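Putative cytosolic protein (Geobacillus zalihae, PDB 6AHX) probably acts as a copper-sensing transcriptional repressor of the CsoR family, binding operator DNA and letting go of it when it takes up copper. Local coordinates at residues A[48-51]-A[52-55]. Residues are numbered along the deposited sequence; the frame is centred on the assembly and turned at random.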
loop_
_atom_site.group_PDB
_atom_site.type_symbol
_atom_site.label_atom_id
_atom_site.label_comp_id
_atom_site.label_asym_id
_atom_site.label_seq_id
_atom_site.Cartn_x
_atom_site.Cartn_y
_atom_site.Cartn_z
ATOM N N ASP A 48 -15.824 -0.373 -4.818
ATOM C CA ASP A 48 -15.308 0.731 -4.016
ATOM C C ASP A 48 -13.946 0.358 -3.448
ATOM O O ASP A 48 -12.989 1.145 -3.453
ATOM C CB ASP A 48 -16.250 1.048 -2.803
ATOM C CG ASP A 48 -17.676 1.457 -3.242
ATOM O OD1 ASP A 48 -18.062 1.223 -4.389
ATOM O OD2 ASP A 48 -18.423 2.014 -2.445
ATOM N N ILE A 49 -13.895 -0.845 -2.894
ATOM C CA ILE A 49 -12.699 -1.365 -2.271
ATOM C C ILE A 49 -11.592 -1.533 -3.293
ATOM O O ILE A 49 -10.461 -1.052 -3.071
ATOM C CB ILE A 49 -12.982 -2.626 -1.457
ATOM C CG1 ILE A 49 -13.899 -2.272 -0.250
ATOM C CG2 ILE A 49 -11.675 -3.261 -0.992
ATOM C CD1 ILE A 49 -14.202 -3.423 0.700
ATOM N N LEU A 50 -11.924 -2.119 -4.437
ATOM C CA LEU A 50 -10.910 -2.427 -5.421
ATOM C C LEU A 50 -10.433 -1.165 -6.106
ATOM O O LEU A 50 -9.289 -1.083 -6.476
ATOM C CB LEU A 50 -11.473 -3.375 -6.483
ATOM C CG LEU A 50 -11.756 -4.809 -6.018
ATOM C CD1 LEU A 50 -12.147 -5.589 -7.261
ATOM C CD2 LEU A 50 -10.624 -5.512 -5.283
ATOM N N LEU A 51 -11.309 -0.181 -6.238
ATOM C CA LEU A 51 -10.891 1.148 -6.659
ATOM C C LEU A 51 -9.817 1.759 -5.792
ATOM O O LEU A 51 -8.867 2.322 -6.291
ATOM C CB LEU A 51 -12.099 2.118 -6.666
ATOM C CG LEU A 51 -11.929 3.379 -7.491
ATOM C CD1 LEU A 51 -12.191 3.025 -8.959
ATOM C CD2 LEU A 51 -12.830 4.509 -7.001
ATOM N N GLN A 52 -9.971 1.612 -4.481
ATOM C CA GLN A 52 -9.046 2.219 -3.533
ATOM C C GLN A 52 -7.771 1.440 -3.474
ATOM O O GLN A 52 -6.711 2.067 -3.412
ATOM C CB GLN A 52 -9.686 2.374 -2.155
ATOM C CG GLN A 52 -10.899 3.291 -2.159
ATOM C CD GLN A 52 -10.655 4.672 -2.750
ATOM O OE1 GLN A 52 -9.533 5.174 -2.809
ATOM N NE2 GLN A 52 -11.706 5.247 -3.281
ATOM N N ILE A 53 -7.832 0.117 -3.651
ATOM C CA ILE A 53 -6.601 -0.629 -3.710
ATOM C C ILE A 53 -5.749 -0.189 -4.890
ATOM O O ILE A 53 -4.505 -0.094 -4.809
ATOM C CB ILE A 53 -6.839 -2.140 -3.737
ATOM C CG1 ILE A 53 -7.397 -2.603 -2.366
ATOM C CG2 ILE A 53 -5.528 -2.907 -3.963
ATOM C CD1 ILE A 53 -7.821 -4.063 -2.263
ATOM N N ALA A 54 -6.399 -0.038 -6.027
ATOM C CA ALA A 54 -5.686 0.388 -7.203
ATOM C C ALA A 54 -5.102 1.784 -7.002
ATOM O O ALA A 54 -3.976 2.046 -7.416
ATOM C CB ALA A 54 -6.573 0.367 -8.382
ATOM N N ALA A 55 -5.851 2.680 -6.397
ATOM C CA ALA A 55 -5.307 4.003 -6.076
ATOM C C ALA A 55 -4.061 3.941 -5.175
ATOM O O ALA A 55 -3.080 4.581 -5.441
ATOM C CB ALA A 55 -6.376 4.825 -5.440
HETATM O O HOH W 1 -14.369 4.116 -3.064
#
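Ile53 lays its CD1 methyl against CG2 of Ile49, 4.1 Å away, and reaches CD2 of Leu50 more loosely at 4.4 Å. All eight residues belong to one run of alpha helix, near the start of helix 46-70, which pairs with helix 20-41 as an antiparallel hairpin in this CsoR-type, all-helical subunit. With CG1 anti to its own carbonyl carbon (chi1 -69°) and the chain extended beyond it, Ile53 carries CD1 back toward the preceding turn, where CG1 also rests on Ile49 O. This apolar face belongs to the dimer: Tyr18, Ala64 and Leu60 of the second subunit pack on Ile49, Leu50 and Ile53 respectively. The backbone keeps the i to i+4 ladder, Ile53 N to Ile49 O being its shortest rung at 2.9 Å. Ile49 O also takes a weak second bond from Gln52 N, whose other acceptor, Asp48 O, is 3.2 Å away. Met39 of helix 20-41 touches Asp48 and Ile49, while His32 and Ile36 meet Gln52; Asp48 itself sends OD2 to a salt bridge with Arg44. Gln52 bends at chi2 (-54°), folding its amide back along the helix beside Leu51, so that NE2 lies 4.0 Å from Leu51 CD2. Gln52 CG sits 3.3 Å from Asp48 O, and the bend beyond it brings NE2 to a bridging water, which accepts from NE2 at 2.9 Å and donates to Asp48 O at 3.3 Å.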